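Local coordinates for protein fasciclin-1 (Drosophila melanogaster, PDB 1O70) that mediates adhesion between neural cells, the chain here being its third and fourth FAS1 domains, at residues Thr46-Leu51 and Met79-Asp84; Arg85-Lys90 and Asn144-Ile149. All blocks are in the same frame, centred on the assembly; numbering follows the deposited sequence.

Both contacts belong to the third FAS1 domain, and they follow one another along the chain: after strand 81-82 of contact 1 the chain continues through D84 and R85 into helix 88-94 of contact 2. They share one mixed sheet, in which strand 48-53 lies between edge strand 81-82 and strand 145-150. Their centres are about 8 Å apart. Two probable hydrogen bonds join them directly: T49 OG1 to L86 N, 2.8 Å, and I50 O to H148 N, 3.0 Å. Neither contact belongs to a known binding site; the nearby sugar, an N-acetylglucosamine about 10 Å from the side chain of L51 and about 13 Å from that of L86, is part of a glycan attached to the protein.

Contact 1: residues Thr46-Leu51 and Met79-Asp84; sequences TEVTIL and MHIIKD
T49 holds its hydroxyl beside its own backbone N (chi1 -64°), a torsion that sets OG1 against the backbone of D84, and V48 places CG2 opposite its backbone N, where it crosses the CG2 branch of I81 at 3.5 Å. T49 OG1 donates to D84 O at 2.7 Å, 22° away from the carbonyl plane, and also bonds the backbone N of L86. Threonine suits this place, being beta-branched for a strand yet carrying a hydroxyl that can join two backbone groups. Around it, edge strand 81-82 runs antiparallel to strand 48-53. T49 and I82 form a hydrogen-bonded pair, with T49 N to I82 O at 2.9 Å and I82 N to T49 O at 2.7 Å; L51 N reaches H80 O at 2.8 Å. I50 and I81, a non-hydrogen-bonded pair, turn to the other face, where F27 of helix 21-33 touches both, as befits branched apolar residues. L51 CG meets I82 CD1 at 4.1 Å. The strand ends in an inverse gamma turn centred on K83, in which D84 N returns to I82 O, so that carbonyl takes two N-H groups. E47 and D84 bring like charges near each other, and the weak, long ion pair of E47 with R85 may ease this. Backbone bonds thus fix the register, while the T49 hydroxyl extends the polar link past the last strand pair.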
ATOM      1  N   THR A  46     -15.677  20.667  -4.772  1.00 54.24           N
ATOM      2  CA  THR A  46     -16.227  21.049  -6.064  1.00 55.50           C
ATOM      3  C   THR A  46     -16.445  19.787  -6.898  1.00 55.18           C
ATOM      4  O   THR A  46     -17.366  19.725  -7.708  1.00 56.49           O
ATOM      5  CB  THR A  46     -15.272  22.004  -6.789  1.00 56.42           C
ATOM      6  OG1 THR A  46     -13.992  21.376  -6.930  1.00 59.57           O
ATOM      7  CG2 THR A  46     -15.108  23.289  -5.987  1.00 56.71           C
ATOM      8  N   GLU A  47     -15.594  18.785  -6.685  1.00 54.04           N
ATOM      9  CA  GLU A  47     -15.695  17.504  -7.377  1.00 52.29           C
ATOM     10  C   GLU A  47     -15.355  16.412  -6.363  1.00 50.04           C
ATOM     11  O   GLU A  47     -14.404  16.553  -5.588  1.00 50.33           O
ATOM     12  CB  GLU A  47     -14.716  17.438  -8.551  1.00 54.64           C
ATOM     13  CG  GLU A  47     -14.763  18.645  -9.472  1.00 60.05           C
ATOM     14  CD  GLU A  47     -13.982  18.429 -10.757  1.00 63.03           C
ATOM     15  OE1 GLU A  47     -14.486  17.711 -11.650  1.00 65.13           O
ATOM     16  OE2 GLU A  47     -12.859  18.968 -10.872  1.00 66.23           O
ATOM     17  N   VAL A  48     -16.129  15.330  -6.360  1.00 45.73           N
ATOM     18  CA  VAL A  48     -15.893  14.241  -5.417  1.00 42.16           C
ATOM     19  C   VAL A  48     -16.358  12.880  -5.936  1.00 40.97           C
ATOM     20  O   VAL A  48     -17.422  12.766  -6.541  1.00 42.12           O
ATOM     21  CB  VAL A  48     -16.602  14.533  -4.063  1.00 42.06           C
ATOM     22  CG1 VAL A  48     -18.098  14.726  -4.282  1.00 39.59           C
ATOM     23  CG2 VAL A  48     -16.343  13.398  -3.073  1.00 41.67           C
ATOM     24  N   THR A  49     -15.544  11.854  -5.707  1.00 37.38           N
ATOM     25  CA  THR A  49     -15.877  10.498  -6.116  1.00 34.28           C
ATOM     26  C   THR A  49     -15.730   9.612  -4.887  1.00 33.30           C
ATOM     27  O   THR A  49     -14.690   9.594  -4.226  1.00 33.08           O
ATOM     28  CB  THR A  49     -14.957   9.987  -7.244  1.00 32.93           C
ATOM     29  OG1 THR A  49     -15.168  10.783  -8.410  1.00 35.58           O
ATOM     30  CG2 THR A  49     -15.269   8.535  -7.580  1.00 30.92           C
ATOM     31  N   ILE A  50     -16.795   8.886  -4.590  1.00 30.39           N
ATOM     32  CA  ILE A  50     -16.837   8.023  -3.430  1.00 29.82           C
ATOM     33  C   ILE A  50     -16.733   6.553  -3.804  1.00 29.44           C
ATOM     34  O   ILE A  50     -17.374   6.097  -4.757  1.00 29.60           O
ATOM     35  CB  ILE A  50     -18.154   8.241  -2.665  1.00 30.10           C
ATOM     36  CG1 ILE A  50     -18.245   9.704  -2.229  1.00 29.95           C
ATOM     37  CG2 ILE A  50     -18.249   7.278  -1.482  1.00 29.61           C
ATOM     38  CD1 ILE A  50     -19.533  10.066  -1.509  1.00 27.38           C
ATOM     39  N   LEU A  51     -15.907   5.820  -3.062  1.00 26.22           N
ATOM     40  CA  LEU A  51     -15.761   4.385  -3.278  1.00 25.17           C
ATOM     41  C   LEU A  51     -16.527   3.801  -2.110  1.00 25.39           C
ATOM     42  O   LEU A  51     -16.015   3.751  -0.994  1.00 26.52           O
ATOM     43  CB  LEU A  51     -14.290   3.949  -3.214  1.00 22.54           C
ATOM     44  CG  LEU A  51     -13.328   4.570  -4.241  1.00 25.03           C
ATOM     45  CD1 LEU A  51     -11.997   3.821  -4.197  1.00 24.59           C
ATOM     46  CD2 LEU A  51     -13.915   4.479  -5.655  1.00 21.68           C
ATOM     47  N   MET A  79     -10.437   7.938   3.304  1.00 31.82           N
ATOM     48  CA  MET A  79      -9.656   7.433   2.187  1.00 30.69           C
ATOM     49  C   MET A  79     -10.534   6.850   1.083  1.00 30.21           C
ATOM     50  O   MET A  79     -10.046   6.535  -0.004  1.00 27.88           O
ATOM     51  CB  MET A  79      -8.612   6.406   2.652  1.00 31.50           C
ATOM     52  CG  MET A  79      -9.162   5.150   3.261  1.00 33.66           C
ATOM     53  SD  MET A  79      -7.858   3.940   3.645  1.00 38.05           S
ATOM     54  CE  MET A  79      -7.084   4.698   5.100  1.00 30.80           C
ATOM     55  N   HIS A  80     -11.834   6.717   1.354  1.00 29.86           N
ATOM     56  CA  HIS A  80     -12.772   6.209   0.351  1.00 27.99           C
ATOM     57  C   HIS A  80     -13.340   7.396  -0.420  1.00 28.84           C
ATOM     58  O   HIS A  80     -14.165   7.218  -1.312  1.00 28.23           O
ATOM     59  CB  HIS A  80     -13.942   5.465   0.994  1.00 27.72           C
ATOM     60  CG  HIS A  80     -13.614   4.081   1.462  1.00 28.23           C
ATOM     61  ND1 HIS A  80     -13.050   3.822   2.693  1.00 28.07           N
ATOM     62  CD2 HIS A  80     -13.816   2.873   0.881  1.00 28.70           C
ATOM     63  CE1 HIS A  80     -12.927   2.516   2.854  1.00 29.12           C
ATOM     64  NE2 HIS A  80     -13.384   1.917   1.769  1.00 29.54           N
ATOM     65  N   ILE A  81     -12.894   8.607  -0.074  1.00 29.38           N
ATOM     66  CA  ILE A  81     -13.387   9.827  -0.717  1.00 29.80           C
ATOM     67  C   ILE A  81     -12.341  10.566  -1.566  1.00 32.18           C
ATOM     68  O   ILE A  81     -11.488  11.298  -1.048  1.00 31.36           O
ATOM     69  CB  ILE A  81     -13.946  10.823   0.329  1.00 27.99           C
ATOM     70  CG1 ILE A  81     -14.976  10.132   1.224  1.00 29.72           C
ATOM     71  CG2 ILE A  81     -14.597  11.995  -0.366  1.00 26.27           C
ATOM     72  CD1 ILE A  81     -15.368  10.966   2.437  1.00 31.77           C
ATOM     73  N   ILE A  82     -12.449  10.390  -2.878  1.00 33.47           N
ATOM     74  CA  ILE A  82     -11.549  11.005  -3.844  1.00 34.84           C
ATOM     75  C   ILE A  82     -11.897  12.455  -4.184  1.00 37.70           C
ATOM     76  O   ILE A  82     -12.978  12.746  -4.695  1.00 36.75           O
ATOM     77  CB  ILE A  82     -11.546  10.190  -5.145  1.00 34.56           C
ATOM     78  CG1 ILE A  82     -11.050   8.770  -4.853  1.00 35.04           C
ATOM     79  CG2 ILE A  82     -10.693  10.887  -6.189  1.00 33.46           C
ATOM     80  CD1 ILE A  82     -11.436   7.761  -5.878  1.00 33.56           C
ATOM     81  N   LYS A  83     -10.958  13.358  -3.927  1.00 40.88           N
ATOM     82  CA  LYS A  83     -11.173  14.769  -4.211  1.00 44.68           C
ATOM     83  C   LYS A  83     -11.074  15.032  -5.716  1.00 46.45           C
ATOM     84  O   LYS A  83     -10.196  15.765  -6.170  1.00 47.58           O
ATOM     85  CB  LYS A  83     -10.140  15.608  -3.448  1.00 46.31           C
ATOM     86  CG  LYS A  83     -10.295  15.507  -1.933  1.00 48.46           C
ATOM     87  CD  LYS A  83      -8.969  15.595  -1.197  1.00 50.16           C
ATOM     88  CE  LYS A  83      -8.322  16.959  -1.343  1.00 51.58           C
ATOM     89  NZ  LYS A  83      -6.960  16.993  -0.727  1.00 50.54           N
ATOM     90  N   ASP A  84     -11.988  14.439  -6.485  1.00 46.98           N
ATOM     91  CA  ASP A  84     -11.993  14.595  -7.937  1.00 47.10           C
ATOM     92  C   ASP A  84     -13.179  13.868  -8.589  1.00 46.42           C
ATOM     93  O   ASP A  84     -13.855  13.067  -7.948  1.00 45.75           O
ATOM     94  CB  ASP A  84     -10.650  14.083  -8.486  1.00 49.09           C
ATOM     95  CG  ASP A  84     -10.571  14.111 -10.006  1.00 50.32           C
ATOM     96  OD1 ASP A  84     -11.128  15.036 -10.638  1.00 51.34           O
ATOM     97  OD2 ASP A  84      -9.917  13.210 -10.568  1.00 51.84           O
TER

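Contact 2: residues Arg85-Lys90 and Asn144-Ile149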
ATOM      1  N   ARG A  85     -13.443  14.177  -9.854  1.00 45.86           N
ATOM      2  CA  ARG A  85     -14.532  13.547 -10.589  1.00 46.73           C
ATOM      3  C   ARG A  85     -13.915  12.400 -11.389  1.00 45.15           C
ATOM      4  O   ARG A  85     -13.306  12.630 -12.433  1.00 45.14           O
ATOM      5  CB  ARG A  85     -15.160  14.556 -11.539  1.00 49.67           C
ATOM      6  CG  ARG A  85     -16.247  13.968 -12.420  1.00 56.68           C
ATOM      7  CD  ARG A  85     -16.518  14.876 -13.610  1.00 61.59           C
ATOM      8  NE  ARG A  85     -16.893  16.204 -13.154  1.00 65.46           N
ATOM      9  CZ  ARG A  85     -18.052  16.472 -12.564  1.00 68.48           C
ATOM     10  NH1 ARG A  85     -18.933  15.496 -12.373  1.00 67.36           N
ATOM     11  NH2 ARG A  85     -18.327  17.709 -12.155  1.00 69.12           N
ATOM     12  N   LEU A  86     -14.072  11.169 -10.909  1.00 42.87           N
ATOM     13  CA  LEU A  86     -13.474  10.028 -11.586  1.00 40.99           C
ATOM     14  C   LEU A  86     -14.378   8.869 -11.962  1.00 39.66           C
ATOM     15  O   LEU A  86     -14.861   8.143 -11.090  1.00 38.57           O
ATOM     16  CB  LEU A  86     -12.334   9.457 -10.741  1.00 41.28           C
ATOM     17  CG  LEU A  86     -11.018  10.214 -10.622  1.00 42.32           C
ATOM     18  CD1 LEU A  86     -10.036   9.397  -9.777  1.00 42.10           C
ATOM     19  CD2 LEU A  86     -10.444  10.450 -12.009  1.00 43.24           C
ATOM     20  N   ASN A  87     -14.582   8.676 -13.263  1.00 38.22           N
ATOM     21  CA  ASN A  87     -15.379   7.550 -13.741  1.00 37.27           C
ATOM     22  C   ASN A  87     -14.420   6.593 -14.441  1.00 36.24           C
ATOM     23  O   ASN A  87     -13.261   6.939 -14.681  1.00 34.01           O
ATOM     24  CB  ASN A  87     -16.467   8.021 -14.711  1.00 37.62           C
ATOM     25  CG  ASN A  87     -15.905   8.760 -15.918  1.00 39.17           C
ATOM     26  OD1 ASN A  87     -16.642   9.158 -16.809  1.00 38.50           O
ATOM     27  ND2 ASN A  87     -14.596   8.950 -15.944  1.00 42.50           N
ATOM     28  N   VAL A  88     -14.901   5.403 -14.779  1.00 36.37           N
ATOM     29  CA  VAL A  88     -14.058   4.418 -15.446  1.00 38.40           C
ATOM     30  C   VAL A  88     -13.207   4.994 -16.578  1.00 39.98           C
ATOM     31  O   VAL A  88     -11.998   4.768 -16.613  1.00 40.30           O
ATOM     32  CB  VAL A  88     -14.886   3.262 -16.012  1.00 39.46           C
ATOM     33  CG1 VAL A  88     -13.990   2.306 -16.764  1.00 38.00           C
ATOM     34  CG2 VAL A  88     -15.596   2.543 -14.879  1.00 41.09           C
ATOM     35  N   ASP A  89     -13.827   5.738 -17.492  1.00 39.73           N
ATOM     36  CA  ASP A  89     -13.085   6.307 -18.605  1.00 41.47           C
ATOM     37  C   ASP A  89     -11.921   7.173 -18.157  1.00 40.78           C
ATOM     38  O   ASP A  89     -10.804   7.020 -18.651  1.00 41.34           O
ATOM     39  CB  ASP A  89     -14.001   7.133 -19.524  1.00 44.57           C
ATOM     40  CG  ASP A  89     -14.992   6.276 -20.292  1.00 49.01           C
ATOM     41  OD1 ASP A  89     -14.666   5.097 -20.588  1.00 49.78           O
ATOM     42  OD2 ASP A  89     -16.095   6.788 -20.619  1.00 52.24           O
ATOM     43  N   LYS A  90     -12.183   8.088 -17.229  1.00 40.70           N
ATOM     44  CA  LYS A  90     -11.140   8.982 -16.739  1.00 41.59           C
ATOM     45  C   LYS A  90     -10.012   8.182 -16.063  1.00 41.63           C
ATOM     46  O   LYS A  90      -8.837   8.508 -16.224  1.00 40.16           O
ATOM     47  CB  LYS A  90     -11.737  10.008 -15.764  1.00 42.29           C
ATOM     48  CG  LYS A  90     -10.768  11.105 -15.327  1.00 47.75           C
ATOM     49  CD  LYS A  90     -10.390  12.009 -16.487  1.00 53.29           C
ATOM     50  CE  LYS A  90      -9.249  12.956 -16.132  1.00 56.17           C
ATOM     51  NZ  LYS A  90      -8.878  13.800 -17.318  1.00 59.13           N
ATOM     52  N   ASN A 144     -21.617  16.107  -8.221  1.00 41.43           N
ATOM     53  CA  ASN A 144     -20.263  16.581  -8.454  1.00 41.39           C
ATOM     54  C   ASN A 144     -19.277  15.474  -8.799  1.00 39.43           C
ATOM     55  O   ASN A 144     -18.068  15.674  -8.713  1.00 40.51           O
ATOM     56  CB  ASN A 144     -19.766  17.343  -7.223  1.00 44.76           C
ATOM     57  CG  ASN A 144     -20.547  18.615  -6.981  1.00 47.89           C
ATOM     58  OD1 ASN A 144     -20.624  19.483  -7.853  1.00 48.94           O
ATOM     59  ND2 ASN A 144     -21.136  18.733  -5.797  1.00 49.97           N
ATOM     60  N   GLY A 145     -19.776  14.304  -9.181  1.00 36.12           N
ATOM     61  CA  GLY A 145     -18.864  13.230  -9.520  1.00 33.43           C
ATOM     62  C   GLY A 145     -19.489  11.867  -9.722  1.00 31.60           C
ATOM     63  O   GLY A 145     -20.505  11.733 -10.404  1.00 32.55           O
ATOM     64  N   TYR A 146     -18.875  10.847  -9.133  1.00 29.15           N
ATOM     65  CA  TYR A 146     -19.378   9.499  -9.277  1.00 28.61           C
ATOM     66  C   TYR A 146     -19.272   8.689  -7.996  1.00 28.13           C
ATOM     67  O   TYR A 146     -18.746   9.147  -6.981  1.00 29.23           O
ATOM     68  CB  TYR A 146     -18.628   8.760 -10.394  1.00 27.85           C
ATOM     69  CG  TYR A 146     -18.709   9.429 -11.756  1.00 30.96           C
ATOM     70  CD1 TYR A 146     -17.849  10.474 -12.092  1.00 30.94           C
ATOM     71  CD2 TYR A 146     -19.654   9.023 -12.704  1.00 30.98           C
ATOM     72  CE1 TYR A 146     -17.924  11.101 -13.333  1.00 31.39           C
ATOM     73  CE2 TYR A 146     -19.742   9.644 -13.955  1.00 30.35           C
ATOM     74  CZ  TYR A 146     -18.875  10.682 -14.264  1.00 33.32           C
ATOM     75  OH  TYR A 146     -18.951  11.317 -15.484  1.00 33.75           O
ATOM     76  N   VAL A 147     -19.800   7.475  -8.060  1.00 27.51           N
ATOM     77  CA  VAL A 147     -19.763   6.545  -6.954  1.00 25.15           C
ATOM     78  C   VAL A 147     -19.540   5.169  -7.551  1.00 26.68           C
ATOM     79  O   VAL A 147     -20.118   4.834  -8.584  1.00 27.59           O
ATOM     80  CB  VAL A 147     -21.083   6.546  -6.184  1.00 24.79           C
ATOM     81  CG1 VAL A 147     -21.161   5.307  -5.299  1.00 21.45           C
ATOM     82  CG2 VAL A 147     -21.190   7.799  -5.340  1.00 22.58           C
ATOM     83  N   HIS A 148     -18.697   4.382  -6.900  1.00 27.66           N
ATOM     84  CA  HIS A 148     -18.400   3.029  -7.350  1.00 27.84           C
ATOM     85  C   HIS A 148     -18.465   2.127  -6.125  1.00 30.13           C
ATOM     86  O   HIS A 148     -18.048   2.525  -5.031  1.00 31.67           O
ATOM     87  CB  HIS A 148     -16.985   2.952  -7.911  1.00 27.53           C
ATOM     88  CG  HIS A 148     -16.686   3.967  -8.972  1.00 28.47           C
ATOM     89  ND1 HIS A 148     -17.170   3.863 -10.259  1.00 29.97           N
ATOM     90  CD2 HIS A 148     -15.915   5.081  -8.951  1.00 26.13           C
ATOM     91  CE1 HIS A 148     -16.705   4.864 -10.988  1.00 29.34           C
ATOM     92  NE2 HIS A 148     -15.940   5.617 -10.216  1.00 28.42           N
ATOM     93  N   ILE A 149     -18.961   0.909  -6.297  1.00 31.70           N
ATOM     94  CA  ILE A 149     -19.039  -0.023  -5.179  1.00 33.59           C
ATOM     95  C   ILE A 149     -17.878  -1.022  -5.218  1.00 33.60           C
ATOM     96  O   ILE A 149     -17.623  -1.651  -6.246  1.00 36.06           O
ATOM     97  CB  ILE A 149     -20.399  -0.788  -5.170  1.00 34.91           C
ATOM     98  CG1 ILE A 149     -21.542   0.179  -4.853  1.00 36.18           C
ATOM     99  CG2 ILE A 149     -20.419  -1.833  -4.057  1.00 34.46           C
ATOM    100  CD1 ILE A 149     -21.836   1.177  -5.916  1.00 39.43           C
TER
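Y146 lies flat under the CB of N87, which sits 3.5 Å from the centroid of its ring and 8° off the normal, a CH-pi contact over the middle of the face. In sequence, N144 to I149 resembles the conserved H2 segment of FAS1 domains; here its strand, 145-150, meets the loop that leads into helix 88-94. N87 occupies the N-cap position of that helix, and the backbone there sets CB over the ring; asparagine is a common N-cap because its short polar side chain can reach back to the first N-H groups of a helix. At the edge of the same ring, R85 CG comes to 3.4 Å from Y146 CE1. R85 sends CG away from its backbone N (chi1 176°) and then bends at chi3, which carries the guanidinium past the tyrosine, its plane nearly perpendicular to the ring, until N144 O lies over one face. A flexible, partly apolar chain suits this path: its methylenes pack on the aromatic edge while the charged end reaches the backbone of N144 and G145. An alanine in place of Y146 would remove the ring and is likely to open a gap beneath N87 CB and leave the R85 methylenes without their support. G145 has backbone angles at which a side chain would press on the preceding carbonyl oxygen, so glycine fits. Deeper in, H148 turns the edge of its imidazole to the loop: NE2 donates to L86 O at 2.9 Å, nearly straight and within the ring plane.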